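PDB 5CUV: acidocalcisomal pyrophosphatase from Trypanosoma cruzi, which probably hydrolyses inorganic diphosphate to orthophosphate with the help of magnesium ions. Local coordinates for residues Asp69-Thr72 with Leu73-Lys77; Glu60-Leu63 with Val64-Lys68; Ala81-Phe84 with Ser85-Val89. All coordinates share one frame; numbering follows the deposited sequence.

The three contacts lie in the N-terminal helical region of the chain, away from the malate pocket and the magnesium site. Along the sequence interaction 2 (60-68, mostly helix 60-66) comes first, then interaction 1 (69-77), where helix 73-87 begins, then interaction 3 (81-89) at the C-terminal end of that helix and the start of the loop after it. Centre to centre, interactions 1 and 2 are about 12 Å apart, 1 and 3 about 18 Å, and 2 and 3 about 22 Å. Phe71 and Met75 of interaction 1 pack on Leu63, while Glu60 bridges to Arg82. Two consecutive helices are thus fastened together, and their surroundings include other subunits of the tetramer.

Interaction 1 (Asp69-Thr72 with Leu73-Lys77); sequences DEFT and LSMEK
Thr72 and Met75 meet because the threonine OG1 sits between its own backbone N and carbonyl carbon (chi1 62°), aimed at the first turn of helix 73-87, while the selenomethionine Met75 bends back at chi3 (72°) and carries its methyl over the Phe71 ring. The result is an N-cap joined to a Met-aromatic contact. Thr72 OG1 accepts from Met75 N at 2.8 Å, so the hydroxyl oxygen satisfies an amide that has no preceding helical turn to supply a carbonyl. One residue further on, Glu76 N donates to Thr72 O at 3.1 Å, the first i to i+4 bond of the helix. Thr72 therefore grips the helix start twice, by side chain and by main chain.

The Glu76 side chain passes beside the same carbonyl, and its CG also lies 4.1 Å from Phe71 CB. Such proximity places the aliphatic part of the glutamate against the root of the phenylalanine.

Phe71, the residue before the cap, supplies the apolar part of the contact. Its side chain and that of Met75 run at about a right angle, and the Phe71 side chain packs further on Leu63 and Val64 of helix 60-66 and on Val257 of a second subunit. Nearby, Glu70 forms a salt bridge with Arg259 of that second subunit, and Asp69 another with Lys68 of a third, so the loop leading into the helix also takes part in assembly contacts.

The selenium is 4.4 Å from the centroid of the Phe71 ring, over the face. Nearer still is the terminal methyl: Met75 CE stands 3.3 Å from the Phe71 centroid, only 13° off the ring normal, the geometry of a CH-pi contact made above the centre of the ring and not at its rim.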
# COMPACT_ATOMS: atom_id res chain seq x y z
N ASP A 69 -22.18 23.45 -27.16
CA ASP A 69 -22.47 24.87 -27.31
C ASP A 69 -23.03 25.51 -26.10
O ASP A 69 -23.58 24.86 -25.23
CB ASP A 69 -23.39 25.14 -28.47
CG ASP A 69 -22.67 24.97 -29.78
OD1 ASP A 69 -21.51 25.44 -29.87
OD2 ASP A 69 -23.26 24.39 -30.72
N GLU A 70 -22.86 26.81 -26.04
CA GLU A 70 -23.37 27.59 -24.95
C GLU A 70 -24.81 27.90 -25.27
O GLU A 70 -25.26 27.76 -26.42
CB GLU A 70 -22.57 28.85 -24.87
CG GLU A 70 -21.13 28.53 -24.62
CD GLU A 70 -20.80 28.61 -23.15
OE1 GLU A 70 -20.72 29.77 -22.65
OE2 GLU A 70 -20.63 27.52 -22.52
N PHE A 71 -25.54 28.32 -24.25
CA PHE A 71 -26.91 28.67 -24.46
C PHE A 71 -26.91 29.98 -25.20
O PHE A 71 -26.03 30.81 -25.00
CB PHE A 71 -27.63 28.80 -23.11
CG PHE A 71 -28.25 27.52 -22.65
CD1 PHE A 71 -27.74 26.27 -23.09
CD2 PHE A 71 -29.34 27.54 -21.78
CE1 PHE A 71 -28.32 25.05 -22.66
CE2 PHE A 71 -29.93 26.34 -21.33
CZ PHE A 71 -29.42 25.09 -21.77
N THR A 72 -27.88 30.15 -26.09
CA THR A 72 -28.01 31.40 -26.84
C THR A 72 -28.61 32.42 -25.87
O THR A 72 -28.88 32.10 -24.71
CB THR A 72 -29.00 31.24 -28.02
OG1 THR A 72 -30.31 30.91 -27.50
CG2 THR A 72 -28.54 30.12 -28.97
N LEU A 73 -28.80 33.64 -26.33
CA LEU A 73 -29.40 34.65 -25.48
C LEU A 73 -30.88 34.26 -25.43
O LEU A 73 -31.55 34.42 -24.43
CB LEU A 73 -29.23 36.03 -26.11
CG LEU A 73 -29.76 37.17 -25.25
CD1 LEU A 73 -29.11 37.18 -23.86
CD2 LEU A 73 -29.50 38.47 -25.97
N SER A 74 -31.37 33.71 -26.53
CA SER A 74 -32.76 33.29 -26.57
C SER A 74 -32.97 32.25 -25.48
O SER A 74 -33.97 32.32 -24.75
CB SER A 74 -33.09 32.66 -27.93
OG SER A 74 -34.00 31.58 -27.81
N MSE A 75 -32.04 31.30 -25.37
CA MSE A 75 -32.18 30.25 -24.37
C MSE A 75 -32.04 30.78 -22.91
O MSE A 75 -32.77 30.35 -22.00
CB MSE A 75 -31.13 29.16 -24.64
CG MSE A 75 -31.37 28.39 -25.93
SE MSE A 75 -30.02 27.09 -26.34
CE MSE A 75 -30.49 25.78 -24.97
N GLU A 76 -31.12 31.71 -22.66
CA GLU A 76 -31.02 32.24 -21.31
C GLU A 76 -32.33 32.97 -20.91
O GLU A 76 -32.80 32.83 -19.78
CB GLU A 76 -29.80 33.15 -21.24
CG GLU A 76 -28.49 32.38 -21.40
CD GLU A 76 -27.24 33.28 -21.36
OE1 GLU A 76 -27.10 34.12 -22.27
OE2 GLU A 76 -26.41 33.14 -20.40
N LYS A 77 -32.93 33.69 -21.85
CA LYS A 77 -34.18 34.39 -21.63
C LYS A 77 -35.25 33.46 -21.11
O LYS A 77 -35.89 33.73 -20.08
CB LYS A 77 -34.69 34.97 -22.93
CG LYS A 77 -35.99 35.76 -22.87
CD LYS A 77 -35.81 37.02 -23.72
CE LYS A 77 -37.07 37.87 -23.87
NZ LYS A 77 -38.11 37.21 -24.71

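Interaction 2 (Glu60-Leu63 with Val64-Lys68); sequences EFDL and VAYGK
Glu60 and Val64 open a run of i to i+4 backbone bonds that defines the alpha-helical turn of 60-66. Val64 N donates to Glu60 O at 2.7 Å in an almost straight bond (175° at the hydrogen). Ala65 N to Phe61 O and Tyr66 N to Asp62 O continue the ladder. At Gly67 N, 3.0 Å from Leu63 O, the bond bends to 136° and the donor stands above the carbonyl plane; here the chain leaves helical backbone angles, so the helix closes on this last i to i+4 link.

The apolar contacts centre on Ala65. The Phe61 ring reaches along the helix to it, Phe61 CE2 to Ala65 CB 3.7 Å, since the phenylalanine CG lies anti to the backbone N. The Ala65 methyl also stands over the centre of the Tyr66 ring, 3.6 Å above the plane, so the one methyl touches both aromatic side chains.

Asp62 and Tyr66 turn their polar ends to a neighbouring subunit. Asp62 OD1 passes 3.8 Å from Tyr66 CE2, with carboxylate and ring planes 52° apart. Tyr66 OH approaches the Phe61 ring at its edge, 4.2 Å from Phe61 CE2. In a fourth subunit, Arg366 forms a salt bridge with Asp62 OD1 and Glu363 hydrogen-bonds with Tyr66 OH; the neighbouring positions of the two side chains let one helical face address one partner surface.

Within the chain, helix 51-56 touches this helix through Ala53 on Glu60 and Glu52 on Leu63. The Glu60 carboxylate accepts from Leu50 N and bridges to Arg82 of helix 73-87, while Val64 packs on Val257, in strand 257-258 of a second subunit.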
# COMPACT_ATOMS: atom_id res chain seq x y z
N GLU A 60 -32.72 19.10 -20.61
CA GLU A 60 -31.99 20.36 -20.55
C GLU A 60 -30.69 20.16 -19.75
O GLU A 60 -29.62 20.71 -20.10
CB GLU A 60 -32.80 21.44 -19.83
CG GLU A 60 -34.19 21.74 -20.37
CD GLU A 60 -34.78 22.97 -19.70
OE1 GLU A 60 -35.66 23.56 -20.31
OE2 GLU A 60 -34.39 23.36 -18.57
N PHE A 61 -30.78 19.41 -18.66
CA PHE A 61 -29.58 19.20 -17.85
C PHE A 61 -28.49 18.70 -18.73
O PHE A 61 -27.39 19.22 -18.70
CB PHE A 61 -29.77 18.19 -16.73
CG PHE A 61 -28.59 18.09 -15.86
CD1 PHE A 61 -28.36 19.05 -14.90
CD2 PHE A 61 -27.60 17.12 -16.12
CE1 PHE A 61 -27.15 19.11 -14.20
CE2 PHE A 61 -26.34 17.15 -15.43
CZ PHE A 61 -26.13 18.16 -14.46
N ASP A 62 -28.81 17.70 -19.51
CA ASP A 62 -27.85 17.07 -20.41
C ASP A 62 -27.29 17.98 -21.49
O ASP A 62 -26.12 17.85 -21.87
CB ASP A 62 -28.50 15.85 -21.08
CG ASP A 62 -28.47 14.62 -20.20
OD1 ASP A 62 -27.95 14.70 -19.06
OD2 ASP A 62 -28.97 13.57 -20.64
N LEU A 63 -28.16 18.87 -21.98
CA LEU A 63 -27.81 19.80 -23.02
C LEU A 63 -26.91 20.87 -22.42
O LEU A 63 -25.87 21.19 -23.01
CB LEU A 63 -29.07 20.40 -23.64
CG LEU A 63 -28.88 21.62 -24.58
CD1 LEU A 63 -27.84 21.28 -25.64
CD2 LEU A 63 -30.19 22.05 -25.25
N VAL A 64 -27.26 21.43 -21.26
CA VAL A 64 -26.34 22.42 -20.70
C VAL A 64 -25.02 21.80 -20.15
O VAL A 64 -23.95 22.40 -20.23
CB VAL A 64 -27.00 23.26 -19.57
CG1 VAL A 64 -27.40 22.36 -18.39
CG2 VAL A 64 -26.02 24.31 -19.09
N ALA A 65 -25.09 20.60 -19.59
CA ALA A 65 -23.93 19.93 -19.02
C ALA A 65 -22.94 19.41 -20.04
O ALA A 65 -21.76 19.71 -19.97
CB ALA A 65 -24.38 18.76 -18.11
N TYR A 66 -23.43 18.66 -21.01
CA TYR A 66 -22.58 18.05 -22.01
C TYR A 66 -22.64 18.53 -23.45
O TYR A 66 -21.83 18.10 -24.26
CB TYR A 66 -22.83 16.56 -22.00
CG TYR A 66 -22.92 16.06 -20.60
CD1 TYR A 66 -21.81 16.15 -19.73
CD2 TYR A 66 -24.12 15.51 -20.11
CE1 TYR A 66 -21.90 15.68 -18.38
CE2 TYR A 66 -24.21 15.05 -18.80
CZ TYR A 66 -23.10 15.13 -17.95
OH TYR A 66 -23.22 14.61 -16.72
N GLY A 67 -23.61 19.37 -23.80
CA GLY A 67 -23.69 19.88 -25.15
C GLY A 67 -22.54 20.84 -25.26
O GLY A 67 -22.32 21.62 -24.32
N LYS A 68 -21.81 20.79 -26.38
CA LYS A 68 -20.65 21.65 -26.60
C LYS A 68 -20.96 23.11 -26.76
O LYS A 68 -20.10 23.95 -26.53
CB LYS A 68 -19.85 21.21 -27.83
CG LYS A 68 -19.17 19.84 -27.63
CD LYS A 68 -18.31 19.82 -26.37
CE LYS A 68 -17.79 18.44 -26.12
NZ LYS A 68 -17.20 18.34 -24.77

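Interaction 3 (Ala81-Phe84 with Ser85-Val89)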
# COMPACT_ATOMS: atom_id res chain seq x y z
N ALA A 81 -36.74 33.85 -17.43
CA ALA A 81 -38.19 34.05 -17.35
C ALA A 81 -38.81 33.06 -16.34
O ALA A 81 -39.69 33.43 -15.56
CB ALA A 81 -38.83 33.84 -18.72
N ARG A 82 -38.34 31.82 -16.34
CA ARG A 82 -38.85 30.84 -15.39
C ARG A 82 -38.38 31.23 -14.01
O ARG A 82 -39.02 30.92 -13.05
CB ARG A 82 -38.37 29.40 -15.68
CG ARG A 82 -38.66 28.88 -17.11
CD ARG A 82 -38.69 27.37 -17.16
NE ARG A 82 -37.45 26.74 -16.70
CZ ARG A 82 -36.69 25.97 -17.47
NH1 ARG A 82 -37.05 25.72 -18.73
NH2 ARG A 82 -35.57 25.45 -17.01
N MSE A 83 -37.26 31.92 -13.91
CA MSE A 83 -36.77 32.32 -12.60
C MSE A 83 -37.65 33.43 -12.09
O MSE A 83 -37.92 33.51 -10.87
CB MSE A 83 -35.32 32.79 -12.69
CG MSE A 83 -34.72 33.15 -11.34
SE MSE A 83 -34.51 31.68 -10.13
CE MSE A 83 -32.97 30.83 -10.98
N PHE A 84 -38.09 34.27 -13.03
CA PHE A 84 -38.93 35.43 -12.75
C PHE A 84 -40.26 35.04 -12.20
O PHE A 84 -40.77 35.66 -11.27
CB PHE A 84 -39.20 36.23 -13.99
CG PHE A 84 -39.91 37.51 -13.72
CD1 PHE A 84 -39.18 38.65 -13.38
CD2 PHE A 84 -41.29 37.59 -13.84
CE1 PHE A 84 -39.82 39.85 -13.15
CE2 PHE A 84 -41.95 38.79 -13.61
CZ PHE A 84 -41.21 39.93 -13.26
N SER A 85 -40.84 34.02 -12.81
CA SER A 85 -42.15 33.54 -12.40
C SER A 85 -42.02 32.86 -11.04
O SER A 85 -42.92 32.93 -10.20
CB SER A 85 -42.70 32.59 -13.46
OG SER A 85 -43.97 32.08 -13.11
N ALA A 86 -40.89 32.22 -10.79
CA ALA A 86 -40.70 31.58 -9.51
C ALA A 86 -40.88 32.64 -8.44
O ALA A 86 -41.68 32.47 -7.52
CB ALA A 86 -39.30 30.95 -9.39
N PHE A 87 -40.14 33.73 -8.57
CA PHE A 87 -40.17 34.83 -7.62
C PHE A 87 -41.52 35.51 -7.59
O PHE A 87 -41.86 36.21 -6.65
CB PHE A 87 -39.07 35.83 -7.97
CG PHE A 87 -37.75 35.58 -7.26
CD1 PHE A 87 -37.58 35.93 -5.92
CD2 PHE A 87 -36.68 34.99 -7.94
CE1 PHE A 87 -36.37 35.70 -5.28
CE2 PHE A 87 -35.46 34.75 -7.32
CZ PHE A 87 -35.29 35.11 -5.99
N ASP A 88 -42.31 35.26 -8.63
CA ASP A 88 -43.67 35.80 -8.77
C ASP A 88 -44.68 34.83 -8.13
O ASP A 88 -45.55 34.27 -8.83
CB ASP A 88 -44.01 35.97 -10.25
CG ASP A 88 -45.36 36.59 -10.47
OD1 ASP A 88 -45.97 37.07 -9.47
OD2 ASP A 88 -45.79 36.62 -11.65
N VAL A 89 -44.52 34.64 -6.82
CA VAL A 89 -45.34 33.73 -6.00
C VAL A 89 -46.83 34.00 -6.02
O VAL A 89 -47.64 33.08 -6.03
CB VAL A 89 -44.90 33.74 -4.51
CG1 VAL A 89 -44.69 35.18 -4.02
CG2 VAL A 89 -45.98 33.05 -3.65
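Ala81 and Ser85 begin the sequence of i to i+4 bonds near the C-terminal end of helix 73-87: Ser85 N donates to Ala81 O at 3.0 Å. Arg82 O accepts from Ala86 N at 3.2 Å, the donor standing above the carbonyl plane, while the guanidinium hydrogen-bonds to Ile36 O.

Met83, a selenomethionine, meets Phe87 twice. Its carbonyl O takes Phe87 N at 3.2 Å, in a bond of 165° at the hydrogen, and also lies at the edge of the Phe87 ring, 3.5 Å from CD2. Its selenium approaches Phe87 CE2 at 4.3 Å, oblique to the ring, in a loose Met-aromatic contact. Helix 97-106 borders this pair through Met103 and Tyr106.

Phe84 O receives Asp88 N at 3.1 Å, a weak bond of only 120°. The Phe84 side chain meets Phe132 and Ile100.

Asp88 centres an inverse gamma turn, and its two carboxylate oxygens accept from Leu92 N and Gly93 N. Helix, loop, short strand 95-96 (antiparallel to 129-130) and helix 97-106 follow in order, consistent with an EF-hand-like pair. From the Met83-Phe87 packing to Asp88 the contact passes from apolar to ionic, which suggests that Asp88 fixes the start of the loop and that the amides probably stabilise its negative charge.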